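Local coordinates for sucrose 6(F)-phosphate phosphorylase (PDB 6S9V), which belongs to the alpha-amylase family of enzymes, built on a TIM barrel with an additional five-stranded antiparallel sheet, at residues 255-260 with 319-324; 273-278 with 292-297; 304-309 with 376-381. One frame throughout, in Å; residues are numbered along the deposited sequence.

Contact 1: 255-260 with 319-324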
ATOM      1  N   SER A 255       1.363 -11.604   2.420  1.00 20.41           N
ATOM      2  CA  SER A 255       1.692 -12.935   2.908  0.54 21.83           C
ATOM      3  C   SER A 255       0.428 -13.587   3.453  1.00 21.26           C
ATOM      4  O   SER A 255      -0.646 -12.983   3.480  1.00 20.48           O
ATOM      5  CB  SER A 255       2.783 -12.876   3.983  0.54 23.19           C
ATOM      6  OG  SER A 255       3.102 -14.177   4.444  0.54 25.46           O
ATOM      7  N   GLN A 256       0.571 -14.831   3.901  1.00 23.10           N
ATOM      8  CA  GLN A 256      -0.520 -15.497   4.594  1.00 30.49           C
ATOM      9  C   GLN A 256      -0.857 -14.716   5.858  1.00 24.23           C
ATOM     10  O   GLN A 256      -0.014 -14.010   6.414  1.00 22.02           O
ATOM     11  CB  GLN A 256      -0.142 -16.937   4.943  1.00 49.73           C
ATOM     12  CG  GLN A 256       0.204 -17.806   3.750  1.00 72.50           C
ATOM     13  CD  GLN A 256       0.557 -19.228   4.150  1.00 93.03           C
ATOM     14  OE1 GLN A 256       0.856 -19.502   5.314  1.00100.40           O
ATOM     15  NE2 GLN A 256       0.528 -20.142   3.185  1.00 99.74           N
ATOM     16  N   PHE A 257      -2.112 -14.836   6.305  1.00 23.05           N
ATOM     17  CA  PHE A 257      -2.607 -13.942   7.346  1.00 23.01           C
ATOM     18  C   PHE A 257      -1.854 -14.131   8.660  1.00 22.86           C
ATOM     19  O   PHE A 257      -1.744 -13.186   9.448  1.00 21.66           O
ATOM     20  CB  PHE A 257      -4.116 -14.139   7.538  1.00 24.30           C
ATOM     21  CG  PHE A 257      -4.481 -15.354   8.332  1.00 26.73           C
ATOM     22  CD1 PHE A 257      -4.545 -15.304   9.714  1.00 29.65           C
ATOM     23  CD2 PHE A 257      -4.782 -16.547   7.696  1.00 26.12           C
ATOM     24  CE1 PHE A 257      -4.880 -16.427  10.442  1.00 29.98           C
ATOM     25  CE2 PHE A 257      -5.125 -17.670   8.423  1.00 27.82           C
ATOM     26  CZ  PHE A 257      -5.174 -17.610   9.795  1.00 28.94           C
ATOM     27  N   GLU A 258      -1.313 -15.327   8.909  1.00 23.25           N
ATOM     28  CA  GLU A 258      -0.584 -15.560  10.156  1.00 24.69           C
ATOM     29  C   GLU A 258       0.633 -14.646  10.279  1.00 22.81           C
ATOM     30  O   GLU A 258       0.997 -14.240  11.389  1.00 23.11           O
ATOM     31  CB  GLU A 258      -0.146 -17.030  10.241  1.00 28.99           C
ATOM     32  CG  GLU A 258      -1.297 -18.039  10.345  1.00 35.39           C
ATOM     33  CD  GLU A 258      -1.768 -18.597   8.990  1.00 40.89           C
ATOM     34  OE1 GLU A 258      -1.497 -17.988   7.922  1.00 38.03           O
ATOM     35  OE2 GLU A 258      -2.410 -19.671   9.003  1.00 45.10           O
ATOM     36  N   VAL A 259       1.286 -14.328   9.160  1.00 20.96           N
ATOM     37  CA  VAL A 259       2.440 -13.434   9.191  1.00 20.76           C
ATOM     38  C   VAL A 259       2.008 -12.018   9.542  1.00 18.95           C
ATOM     39  O   VAL A 259       2.584 -11.370  10.425  1.00 20.16           O
ATOM     40  CB  VAL A 259       3.176 -13.478   7.839  1.00 23.18           C
ATOM     41  CG1 VAL A 259       4.176 -12.334   7.735  1.00 22.03           C
ATOM     42  CG2 VAL A 259       3.845 -14.833   7.652  1.00 27.83           C
ATOM     43  N   GLN A 260       0.981 -11.523   8.855  1.00 18.33           N
ATOM     44  CA  GLN A 260       0.428 -10.203   9.148  1.00 18.42           C
ATOM     45  C   GLN A 260      -0.049 -10.107  10.593  1.00 19.36           C
ATOM     46  O   GLN A 260       0.234  -9.128  11.293  1.00 21.01           O
ATOM     47  CB  GLN A 260      -0.725  -9.919   8.189  1.00 18.20           C
ATOM     48  CG  GLN A 260      -0.275  -9.654   6.769  1.00 21.10           C
ATOM     49  CD  GLN A 260      -0.042  -8.181   6.533  1.00 22.38           C
ATOM     50  OE1 GLN A 260       1.014  -7.651   6.866  1.00 22.02           O
ATOM     51  NE2 GLN A 260      -1.043  -7.501   5.990  1.00 24.08           N
ATOM     52  N   ASP A 319      -4.760 -16.827   1.420  1.00 23.14           N
ATOM     53  CA  ASP A 319      -4.505 -18.259   1.568  1.00 25.05           C
ATOM     54  C   ASP A 319      -5.106 -18.775   2.869  1.00 24.20           C
ATOM     55  O   ASP A 319      -4.906 -18.182   3.936  1.00 24.20           O
ATOM     56  CB  ASP A 319      -3.005 -18.554   1.562  1.00 27.75           C
ATOM     57  CG  ASP A 319      -2.382 -18.486   0.177  1.00 31.68           C
ATOM     58  OD1 ASP A 319      -3.097 -18.234  -0.813  1.00 33.84           O
ATOM     59  OD2 ASP A 319      -1.152 -18.684   0.092  1.00 34.28           O
ATOM     60  N   GLY A 320      -5.835 -19.888   2.781  1.00 23.65           N
ATOM     61  CA  GLY A 320      -6.458 -20.478   3.940  1.00 25.44           C
ATOM     62  C   GLY A 320      -7.735 -19.809   4.390  1.00 25.79           C
ATOM     63  O   GLY A 320      -8.353 -20.280   5.355  1.00 28.12           O
ATOM     64  N   LEU A 321      -8.138 -18.712   3.739  1.00 24.09           N
ATOM     65  CA  LEU A 321      -9.359 -18.000   4.071  1.00 24.41           C
ATOM     66  C   LEU A 321     -10.450 -18.156   3.024  1.00 27.40           C
ATOM     67  O   LEU A 321     -11.621 -17.951   3.344  1.00 27.11           O
ATOM     68  CB  LEU A 321      -9.077 -16.500   4.246  1.00 22.82           C
ATOM     69  CG  LEU A 321      -7.952 -16.167   5.228  1.00 23.84           C
ATOM     70  CD1 LEU A 321      -7.769 -14.662   5.300  1.00 24.71           C
ATOM     71  CD2 LEU A 321      -8.226 -16.760   6.582  1.00 24.58           C
ATOM     72  N   ILE A 322     -10.095 -18.524   1.794  1.00 29.18           N
ATOM     73  CA  ILE A 322     -11.069 -18.777   0.744  1.00 27.49           C
ATOM     74  C   ILE A 322     -10.553 -19.951  -0.068  1.00 25.26           C
ATOM     75  O   ILE A 322      -9.341 -20.147  -0.203  1.00 26.20           O
ATOM     76  CB  ILE A 322     -11.270 -17.561  -0.188  1.00 28.71           C
ATOM     77  CG1 ILE A 322      -9.951 -17.211  -0.876  1.00 29.79           C
ATOM     78  CG2 ILE A 322     -11.777 -16.385   0.601  1.00 30.98           C
ATOM     79  CD1 ILE A 322     -10.000 -15.984  -1.752  1.00 35.39           C
ATOM     80  N   ASP A 323     -11.474 -20.740  -0.603  1.00 24.11           N
ATOM     81  CA  ASP A 323     -11.077 -21.840  -1.468  1.00 24.38           C
ATOM     82  C   ASP A 323     -10.929 -21.339  -2.907  1.00 23.50           C
ATOM     83  O   ASP A 323     -11.310 -20.217  -3.254  1.00 22.70           O
ATOM     84  CB  ASP A 323     -12.064 -23.003  -1.364  1.00 26.88           C
ATOM     85  CG  ASP A 323     -13.448 -22.667  -1.884  1.00 31.34           C
ATOM     86  OD1 ASP A 323     -13.647 -21.571  -2.445  1.00 31.78           O
ATOM     87  OD2 ASP A 323     -14.343 -23.525  -1.725  1.00 34.21           O
ATOM     88  N   THR A 324     -10.318 -22.179  -3.741  1.00 24.68           N
ATOM     89  CA  THR A 324     -10.057 -21.790  -5.124  1.00 26.81           C
ATOM     90  C   THR A 324     -11.348 -21.466  -5.866  1.00 26.77           C
ATOM     91  O   THR A 324     -11.387 -20.528  -6.675  1.00 26.87           O
ATOM     92  CB  THR A 324      -9.282 -22.901  -5.835  1.00 30.14           C
ATOM     93  OG1 THR A 324      -8.013 -23.077  -5.186  1.00 30.41           O
ATOM     94  CG2 THR A 324      -9.058 -22.557  -7.297  1.00 31.20           C
TER
HETATM   95  O   HOH W   1      -4.075 -15.655   4.449  1.00 22.41           O
HETATM   96  O   HOH W   2      -3.064 -19.136   6.028  1.00 41.60           O
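Gln256 and Asp319 bring their backbones closest here, with CA atoms 5.7 Å apart, where the first turn of helix 257-265 faces the irregular loop 319-324. Both elements belong to the excursions that follow strands of the TIM barrel: the helix comes after strand 248-251, and the loop leads into helix 324-336. The case illustrates how two surface segments can be joined without a single direct hydrogen bond. Asp319 O is the shared acceptor. One water takes the N-H of Phe257 (N to water 2.8 Å), an amide at the very start of the helix, and donates to Asp319 O at 2.7 Å. A second water donates both to Asp319 O and to Glu258 OE1, so two bridges converge on one carbonyl.

Beside this wet seam lies a small apolar patch. The ring of Phe257, set between its own backbone N and carbonyl carbon by a chi1 of 78°, swings toward the loop and meets Leu321 obliquely, CD2 to CD2 at 3.6 Å. Tyr261 packs edge-to-face against the same ring, and Leu321 reaches on to Ile274. The extended Gln256 chain runs past Asp319, its NE2 3.8 Å from Asp319 OD2, with amide and carboxylate planes 72° apart, while Asp319 OD1 is engaged in a salt bridge with Lys315. Glu258 folds back over Phe257, placing its carboxylate carbon CD 3.5 Å above the ring plane, near the rim.

Contact 2: 273-278 with 292-297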
ATOM      1  N   PHE A 273      -4.806  -6.232   3.952  1.00 19.04           N
ATOM      2  CA  PHE A 273      -4.829  -6.768   2.593  1.00 18.42           C
ATOM      3  C   PHE A 273      -5.881  -7.854   2.394  1.00 19.00           C
ATOM      4  O   PHE A 273      -5.958  -8.436   1.302  1.00 21.39           O
ATOM      5  CB  PHE A 273      -3.445  -7.301   2.220  1.00 16.74           C
ATOM      6  CG  PHE A 273      -2.424  -6.211   1.911  1.00 17.53           C
ATOM      7  CD1 PHE A 273      -2.761  -5.097   1.139  1.00 18.63           C
ATOM      8  CD2 PHE A 273      -1.133  -6.307   2.402  1.00 18.11           C
ATOM      9  CE1 PHE A 273      -1.822  -4.115   0.852  1.00 18.97           C
ATOM     10  CE2 PHE A 273      -0.188  -5.328   2.123  1.00 18.89           C
ATOM     11  CZ  PHE A 273      -0.528  -4.231   1.352  1.00 19.57           C
ATOM     12  N   ILE A 274      -6.694  -8.130   3.406  1.00 16.72           N
ATOM     13  CA  ILE A 274      -7.771  -9.116   3.308  1.00 18.46           C
ATOM     14  C   ILE A 274      -9.098  -8.429   3.001  1.00 18.93           C
ATOM     15  O   ILE A 274      -9.940  -8.988   2.280  1.00 18.36           O
ATOM     16  CB  ILE A 274      -7.855  -9.938   4.602  1.00 19.38           C
ATOM     17  CG1 ILE A 274      -6.627 -10.841   4.734  1.00 18.59           C
ATOM     18  CG2 ILE A 274      -9.117 -10.786   4.640  1.00 20.93           C
ATOM     19  CD1 ILE A 274      -6.394 -11.358   6.134  1.00 18.11           C
ATOM     20  N   LEU A 275      -9.301  -7.228   3.541  1.00 19.71           N
ATOM     21  CA  LEU A 275     -10.569  -6.532   3.342  1.00 19.56           C
ATOM     22  C   LEU A 275     -10.893  -6.232   1.880  1.00 18.55           C
ATOM     23  O   LEU A 275     -12.081  -6.296   1.520  1.00 18.61           O
ATOM     24  CB  LEU A 275     -10.569  -5.228   4.143  1.00 20.29           C
ATOM     25  CG  LEU A 275     -11.903  -4.500   4.281  1.00 22.17           C
ATOM     26  CD1 LEU A 275     -12.883  -5.255   5.155  1.00 20.83           C
ATOM     27  CD2 LEU A 275     -11.668  -3.089   4.816  1.00 22.75           C
ATOM     28  N   PRO A 276      -9.943  -5.853   1.018  1.00 17.54           N
ATOM     29  CA  PRO A 276     -10.340  -5.495  -0.366  1.00 17.42           C
ATOM     30  C   PRO A 276     -11.086  -6.616  -1.080  1.00 18.66           C
ATOM     31  O   PRO A 276     -12.170  -6.387  -1.636  1.00 20.04           O
ATOM     32  CB  PRO A 276      -9.001  -5.142  -1.034  1.00 17.68           C
ATOM     33  CG  PRO A 276      -8.114  -4.707   0.122  1.00 18.90           C
ATOM     34  CD  PRO A 276      -8.513  -5.603   1.265  1.00 18.51           C
ATOM     35  N   PHE A 277     -10.536  -7.832  -1.070  1.00 18.30           N
ATOM     36  CA  PHE A 277     -11.238  -8.971  -1.657  1.00 19.54           C
ATOM     37  C   PHE A 277     -12.499  -9.308  -0.871  1.00 19.81           C
ATOM     38  O   PHE A 277     -13.539  -9.628  -1.459  1.00 19.59           O
ATOM     39  CB  PHE A 277     -10.309 -10.191  -1.707  1.00 20.37           C
ATOM     40  CG  PHE A 277     -10.936 -11.411  -2.343  1.00 22.85           C
ATOM     41  CD1 PHE A 277     -11.812 -12.224  -1.626  1.00 23.00           C
ATOM     42  CD2 PHE A 277     -10.640 -11.748  -3.648  1.00 24.59           C
ATOM     43  CE1 PHE A 277     -12.395 -13.344  -2.225  1.00 23.57           C
ATOM     44  CE2 PHE A 277     -11.213 -12.860  -4.252  1.00 23.50           C
ATOM     45  CZ  PHE A 277     -12.083 -13.661  -3.546  1.00 22.36           C
ATOM     46  N   THR A 278     -12.422  -9.261   0.463  1.00 18.89           N
ATOM     47  CA  THR A 278     -13.569  -9.629   1.287  1.00 19.32           C
ATOM     48  C   THR A 278     -14.776  -8.753   0.979  1.00 19.86           C
ATOM     49  O   THR A 278     -15.909  -9.246   0.900  1.00 21.67           O
ATOM     50  CB  THR A 278     -13.185  -9.538   2.770  1.00 20.58           C
ATOM     51  OG1 THR A 278     -12.150 -10.491   3.043  1.00 21.69           O
ATOM     52  CG2 THR A 278     -14.382  -9.823   3.667  1.00 20.69           C
ATOM     53  N   TYR A 292     -18.221 -10.795   8.203  1.00 21.83           N
ATOM     54  CA  TYR A 292     -18.458 -10.897   9.636  1.00 21.62           C
ATOM     55  C   TYR A 292     -17.412 -11.779  10.300  1.00 22.66           C
ATOM     56  O   TYR A 292     -16.930 -11.461  11.394  1.00 25.24           O
ATOM     57  CB  TYR A 292     -19.871 -11.407   9.892  1.00 23.31           C
ATOM     58  CG  TYR A 292     -20.847 -10.270  10.129  1.00 24.86           C
ATOM     59  CD1 TYR A 292     -20.877  -9.171   9.276  1.00 25.96           C
ATOM     60  CD2 TYR A 292     -21.719 -10.288  11.209  1.00 25.29           C
ATOM     61  CE1 TYR A 292     -21.757  -8.121   9.484  1.00 25.56           C
ATOM     62  CE2 TYR A 292     -22.608  -9.248  11.425  1.00 25.98           C
ATOM     63  CZ  TYR A 292     -22.617  -8.164  10.562  1.00 27.54           C
ATOM     64  OH  TYR A 292     -23.490  -7.125  10.775  1.00 30.75           O
ATOM     65  N   HIS A 293     -17.042 -12.890   9.660  1.00 23.87           N
ATOM     66  CA  HIS A 293     -15.995 -13.731  10.228  1.00 24.54           C
ATOM     67  C   HIS A 293     -14.682 -12.970  10.341  1.00 21.71           C
ATOM     68  O   HIS A 293     -13.951 -13.121  11.327  1.00 22.43           O
ATOM     69  CB  HIS A 293     -15.787 -14.986   9.381  1.00 29.28           C
ATOM     70  CG  HIS A 293     -14.804 -15.947   9.972  1.00 38.55           C
ATOM     71  ND1 HIS A 293     -15.046 -16.630  11.145  1.00 42.03           N
ATOM     72  CD2 HIS A 293     -13.569 -16.323   9.566  1.00 41.08           C
ATOM     73  CE1 HIS A 293     -14.008 -17.397  11.428  1.00 42.89           C
ATOM     74  NE2 HIS A 293     -13.098 -17.227  10.487  1.00 41.62           N
ATOM     75  N   TYR A 294     -14.372 -12.134   9.345  1.00 20.96           N
ATOM     76  CA  TYR A 294     -13.121 -11.380   9.359  1.00 22.72           C
ATOM     77  C   TYR A 294     -13.146 -10.276  10.415  1.00 22.65           C
ATOM     78  O   TYR A 294     -12.171 -10.086  11.156  1.00 23.00           O
ATOM     79  CB  TYR A 294     -12.847 -10.802   7.964  1.00 23.05           C
ATOM     80  CG  TYR A 294     -11.545 -10.038   7.877  1.00 23.40           C
ATOM     81  CD1 TYR A 294     -10.378 -10.578   8.404  1.00 23.11           C
ATOM     82  CD2 TYR A 294     -11.475  -8.792   7.265  1.00 23.40           C
ATOM     83  CE1 TYR A 294      -9.185  -9.899   8.337  1.00 22.96           C
ATOM     84  CE2 TYR A 294     -10.273  -8.099   7.187  1.00 21.73           C
ATOM     85  CZ  TYR A 294      -9.133  -8.665   7.731  1.00 21.75           C
ATOM     86  OH  TYR A 294      -7.929  -8.006   7.683  1.00 20.19           O
ATOM     87  N   LEU A 295     -14.252  -9.527  10.491  1.00 20.99           N
ATOM     88  CA  LEU A 295     -14.343  -8.431  11.447  1.00 20.72           C
ATOM     89  C   LEU A 295     -14.187  -8.917  12.881  1.00 21.77           C
ATOM     90  O   LEU A 295     -13.646  -8.190  13.722  1.00 22.82           O
ATOM     91  CB  LEU A 295     -15.671  -7.699  11.285  1.00 22.64           C
ATOM     92  CG  LEU A 295     -15.834  -6.890  10.003  1.00 24.50           C
ATOM     93  CD1 LEU A 295     -17.224  -6.254   9.963  1.00 26.29           C
ATOM     94  CD2 LEU A 295     -14.766  -5.825   9.891  1.00 24.50           C
ATOM     95  N   LYS A 296     -14.642 -10.137  13.169  1.00 23.46           N
ATOM     96  CA  LYS A 296     -14.568 -10.716  14.505  1.00 27.21           C
ATOM     97  C   LYS A 296     -13.201 -11.312  14.819  1.00 28.25           C
ATOM     98  O   LYS A 296     -12.938 -11.630  15.980  1.00 26.82           O
ATOM     99  CB  LYS A 296     -15.637 -11.808  14.657  1.00 28.36           C
ATOM    100  CG  LYS A 296     -17.077 -11.304  14.589  1.00 31.23           C
ATOM    101  CD  LYS A 296     -18.095 -12.456  14.626  1.00 36.02           C
ATOM    102  CE  LYS A 296     -19.534 -11.942  14.526  1.00 39.27           C
ATOM    103  NZ  LYS A 296     -20.544 -13.047  14.568  1.00 39.88           N
ATOM    104  N   ASN A 297     -12.325 -11.453  13.821  1.00 28.17           N
ATOM    105  CA  ASN A 297     -11.060 -12.155  13.982  1.00 29.49           C
ATOM    106  C   ASN A 297      -9.965 -11.437  13.192  1.00 28.84           C
ATOM    107  O   ASN A 297      -9.386 -11.966  12.246  1.00 27.54           O
ATOM    108  CB  ASN A 297     -11.168 -13.604  13.510  1.00 30.47           C
ATOM    109  CG  ASN A 297     -12.176 -14.406  14.299  1.00 31.85           C
ATOM    110  OD1 ASN A 297     -11.872 -14.908  15.378  1.00 35.14           O
ATOM    111  ND2 ASN A 297     -13.387 -14.531  13.766  1.00 29.36           N
TER
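Ile274 O is held by two donors, the amide and the hydroxyl of one residue: it receives Thr278 N at 3.1 Å and Thr278 OG1 at 2.8 Å, the hydroxyl arriving from above the carbonyl plane. The side chain of the same isoleucine meets Tyr294, which does nearly all the touching on its own side. The CG of Tyr294 stands opposite the backbone N (chi1 -178°), which sends the ring across the gap until one face lies against Ile274. The methyl CG2 of Ile274 sits almost exactly over the middle of that ring, 3.7 Å from its centroid and only 8° off the normal, a well-formed CH-pi contact. The rest of the isoleucine follows the ring outward: CB approaches Tyr294 CZ at 3.6 Å, and CD1 lies 3.8 Å from Tyr294 CE1. Leu275 adds a looser flank, its CB 4.2 Å from Tyr294 CE2.

Asp272 OD1 hydrogen-bonds to the hydroxyl of Tyr294 and to the backbone N atoms of Ile274 and Leu275, and anchors the phenol hydroxyl beside the start of helix 275-285.

All three touching residues are buried. The two helices succeed one another in the beta-alpha-beta crossover between barrel strands 269-271 and 302-304; helix 257-265 adjoins them through Tyr261, which packs on Tyr294, and Phe257, which packs on Ile274, while Leu295 leans on Ile456 of strand 453-456 in the antiparallel sheet.

Contact 3: 304-309 with 376-381. With SO4 (sulfate ion), chain E.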
ATOM      1  N   THR A 304      -6.714   0.495   6.386  1.00 22.52           N
ATOM      2  CA  THR A 304      -7.656  -0.158   5.491  1.00 21.46           C
ATOM      3  C   THR A 304      -7.689   0.529   4.133  1.00 19.14           C
ATOM      4  O   THR A 304      -7.340   1.704   3.981  1.00 17.48           O
ATOM      5  CB  THR A 304      -9.073  -0.177   6.067  1.00 21.32           C
ATOM      6  OG1 THR A 304      -9.586   1.158   6.148  1.00 21.37           O
ATOM      7  CG2 THR A 304      -9.091  -0.826   7.439  1.00 21.12           C
ATOM      8  N   MET A 305      -8.120  -0.234   3.137  1.00 17.61           N
ATOM      9  CA  MET A 305      -8.210   0.266   1.779  1.00 17.72           C
ATOM     10  C   MET A 305      -9.189  -0.621   1.041  1.00 18.06           C
ATOM     11  O   MET A 305      -9.481  -1.741   1.464  1.00 18.72           O
ATOM     12  CB  MET A 305      -6.849   0.254   1.088  1.00 21.89           C
ATOM     13  CG  MET A 305      -6.382  -1.162   0.752  1.00 29.89           C
ATOM     14  SD  MET A 305      -4.627  -1.255   0.389  1.00 34.24           S
ATOM     15  CE  MET A 305      -4.012  -1.654   2.019  1.00 38.39           C
ATOM     16  N   LEU A 306      -9.715  -0.094  -0.060  1.00 19.01           N
ATOM     17  CA  LEU A 306     -10.302  -0.934  -1.092  1.00 19.49           C
ATOM     18  C   LEU A 306      -9.320  -1.043  -2.253  1.00 17.60           C
ATOM     19  O   LEU A 306      -8.785  -2.123  -2.514  1.00 17.04           O
ATOM     20  CB  LEU A 306     -11.654  -0.372  -1.543  1.00 20.20           C
ATOM     21  CG  LEU A 306     -12.729  -0.230  -0.458  1.00 19.25           C
ATOM     22  CD1 LEU A 306     -14.004   0.368  -1.027  1.00 19.49           C
ATOM     23  CD2 LEU A 306     -13.036  -1.558   0.199  1.00 18.29           C
ATOM     24  N   ASP A 307      -9.025   0.085  -2.898  1.00 17.52           N
ATOM     25  CA  ASP A 307      -7.997   0.177  -3.919  1.00 18.78           C
ATOM     26  C   ASP A 307      -6.729   0.828  -3.361  1.00 19.70           C
ATOM     27  O   ASP A 307      -6.745   1.524  -2.342  1.00 18.20           O
ATOM     28  CB  ASP A 307      -8.499   0.961  -5.141  1.00 18.64           C
ATOM     29  CG  ASP A 307      -9.166   2.286  -4.784  1.00 19.99           C
ATOM     30  OD1 ASP A 307      -9.365   2.579  -3.584  1.00 20.38           O
ATOM     31  OD2 ASP A 307      -9.485   3.053  -5.725  1.00 19.51           O
ATOM     32  N   CYS A 308      -5.616   0.548  -4.029  1.00 20.24           N
ATOM     33  CA  CYS A 308      -4.337   1.213  -3.800  1.00 19.80           C
ATOM     34  C   CYS A 308      -3.613   1.252  -5.144  1.00 18.52           C
ATOM     35  O   CYS A 308      -4.216   1.012  -6.193  1.00 18.19           O
ATOM     36  CB  CYS A 308      -3.543   0.498  -2.699  1.00 21.48           C
ATOM     37  SG  CYS A 308      -2.962  -1.156  -3.124  1.00 21.40           S
ATOM     38  N   HIS A 309      -2.313   1.540  -5.126  1.00 17.08           N
ATOM     39  CA  HIS A 309      -1.585   1.661  -6.392  1.00 17.29           C
ATOM     40  C   HIS A 309      -1.250   0.312  -7.013  1.00 19.51           C
ATOM     41  O   HIS A 309      -0.954   0.251  -8.215  1.00 21.22           O
ATOM     42  CB  HIS A 309      -0.297   2.456  -6.195  1.00 17.60           C
ATOM     43  CG  HIS A 309       0.762   1.714  -5.444  1.00 20.71           C
ATOM     44  ND1 HIS A 309       0.693   1.489  -4.087  1.00 21.22           N
ATOM     45  CD2 HIS A 309       1.925   1.161  -5.856  1.00 21.64           C
ATOM     46  CE1 HIS A 309       1.762   0.823  -3.698  1.00 21.31           C
ATOM     47  NE2 HIS A 309       2.525   0.609  -4.754  1.00 21.60           N
ATOM     48  N   LEU A 376     -20.604   2.840  -3.006  1.00 19.87           N
ATOM     49  CA  LEU A 376     -20.775   3.580  -1.759  1.00 22.10           C
ATOM     50  C   LEU A 376     -20.935   2.624  -0.581  1.00 21.34           C
ATOM     51  O   LEU A 376     -20.426   2.888   0.513  1.00 19.84           O
ATOM     52  CB  LEU A 376     -21.974   4.520  -1.858  1.00 25.41           C
ATOM     53  CG  LEU A 376     -21.683   5.957  -2.291  1.00 25.88           C
ATOM     54  CD1 LEU A 376     -20.730   6.660  -1.330  1.00 23.94           C
ATOM     55  CD2 LEU A 376     -21.104   5.968  -3.684  1.00 26.14           C
ATOM     56  N   ALA A 377     -21.624   1.498  -0.790  1.00 22.23           N
ATOM     57  CA  ALA A 377     -21.732   0.491   0.261  1.00 24.73           C
ATOM     58  C   ALA A 377     -20.360  -0.050   0.644  1.00 21.01           C
ATOM     59  O   ALA A 377     -20.060  -0.219   1.836  1.00 21.00           O
ATOM     60  CB  ALA A 377     -22.658  -0.640  -0.183  1.00 29.79           C
ATOM     61  N   ALA A 378     -19.506  -0.298  -0.355  1.00 17.92           N
ATOM     62  CA  ALA A 378     -18.145  -0.766  -0.117  1.00 18.74           C
ATOM     63  C   ALA A 378     -17.355   0.208   0.749  1.00 18.15           C
ATOM     64  O   ALA A 378     -16.656  -0.199   1.690  1.00 18.02           O
ATOM     65  CB  ALA A 378     -17.438  -0.978  -1.455  1.00 18.82           C
ATOM     66  N   ARG A 379     -17.416   1.500   0.420  1.00 17.13           N
ATOM     67  CA  ARG A 379     -16.690   2.499   1.198  1.00 17.66           C
ATOM     68  C   ARG A 379     -17.275   2.639   2.599  1.00 18.84           C
ATOM     69  O   ARG A 379     -16.538   2.862   3.563  1.00 20.21           O
ATOM     70  CB  ARG A 379     -16.711   3.849   0.471  1.00 20.04           C
ATOM     71  CG  ARG A 379     -15.865   3.874  -0.808  1.00 21.48           C
ATOM     72  CD  ARG A 379     -14.372   3.918  -0.500  1.00 20.51           C
ATOM     73  NE  ARG A 379     -13.600   3.999  -1.737  1.00 19.61           N
ATOM     74  CZ  ARG A 379     -12.305   3.732  -1.849  1.00 18.93           C
ATOM     75  NH1 ARG A 379     -11.591   3.364  -0.791  1.00 19.26           N
ATOM     76  NH2 ARG A 379     -11.724   3.825  -3.039  1.00 17.81           N
ATOM     77  N   ALA A 380     -18.603   2.535   2.734  1.00 21.15           N
ATOM     78  CA  ALA A 380     -19.201   2.573   4.066  1.00 21.33           C
ATOM     79  C   ALA A 380     -18.685   1.422   4.923  1.00 20.44           C
ATOM     80  O   ALA A 380     -18.295   1.618   6.085  1.00 20.17           O
ATOM     81  CB  ALA A 380     -20.728   2.524   3.966  1.00 20.30           C
ATOM     82  N   ILE A 381     -18.670   0.211   4.365  1.00 19.75           N
ATOM     83  CA  ILE A 381     -18.102  -0.933   5.070  1.00 19.94           C
ATOM     84  C   ILE A 381     -16.664  -0.633   5.471  1.00 19.21           C
ATOM     85  O   ILE A 381     -16.258  -0.853   6.618  1.00 19.40           O
ATOM     86  CB  ILE A 381     -18.181  -2.202   4.207  1.00 19.55           C
ATOM     87  CG1 ILE A 381     -19.632  -2.623   3.975  1.00 19.08           C
ATOM     88  CG2 ILE A 381     -17.380  -3.325   4.874  1.00 19.87           C
ATOM     89  CD1 ILE A 381     -19.782  -3.635   2.839  1.00 20.63           C
TER
HETATM   90  S   SO4 E 603      -0.489   2.099  -1.059  1.00 63.18           S
HETATM   91  O1  SO4 E 603      -1.011   0.814  -0.599  1.00 62.49           O
HETATM   92  O2  SO4 E 603       0.967   2.022  -1.115  1.00 63.78           O
HETATM   93  O3  SO4 E 603      -0.893   3.151  -0.128  1.00 66.53           O
HETATM   94  O4  SO4 E 603      -1.012   2.421  -2.375  1.00 60.83           O
HETATM   95  O   HOH W   3      -8.817   2.696  -0.759  1.00 18.16           O
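Leu306 and Asp307 address the guanidinium group of Arg379 from different directions, one at a face and the other at an edge. They stand in the loop that follows strand 302-304 of the TIM barrel, and the arginine comes from helix 372-384, which precedes the eighth strand. Leu306 crosses the arginine obliquely: its CD1 lies 3.4 Å above the guanidinium plane, toward the rim, and 3.6 Å from Arg379 CD. It also meets Ala378 CB at 3.7 Å, so one methyl touches both the helix and the arginine side chain. Asp307 crosses Arg379 at about a right angle, the carboxylate turned 52° from the guanidinium plane. Even so, Arg379 NH2 donates to Asp307 OD1 at 2.7 Å with an N-H...O angle of 153°, meeting the oxygen from above the carboxylate plane in a buried salt bridge.

A bend at chi2 (-74°) brings the arginine round to this site, where Tyr375 OH also bonds NH2 and Gln382 OE1 bonds NH1. Water in the guanidinium plane accepts from Arg379 NH1 at 2.9 Å and from Leu306 N at 3.0 Å, linking the arginine to the loop backbone. Such multiple holding probably stabilises the charge in its enclosed setting. Farther along the loop, a sulfate ion also bonded by His53 rests against the His309 edge, its O4 accepting from His309 ND1 at 2.6 Å and from His309 N at 3.2 Å.

Contact 1 is a surface contact, whereas contacts 2 and 3 are buried, and the chemistry follows: bridging waters beside a small phenylalanine-leucine patch mark the first, a methyl over an aromatic face the second, a salt bridge backed by leucine the third. All three involve elements that connect or follow barrel strands. Contact 2 is nested along the chain within the loop closed by contact 1 and touches it through Ile322 CD1 and Phe277 CE1, 3.6 Å apart. It also borders contact 3, where Pro276 packs on the backbone of Met305 and Leu306. Contacts 1 and 3 do not touch, their centres lying about 20 Å apart, so contact 2 joins them spatially.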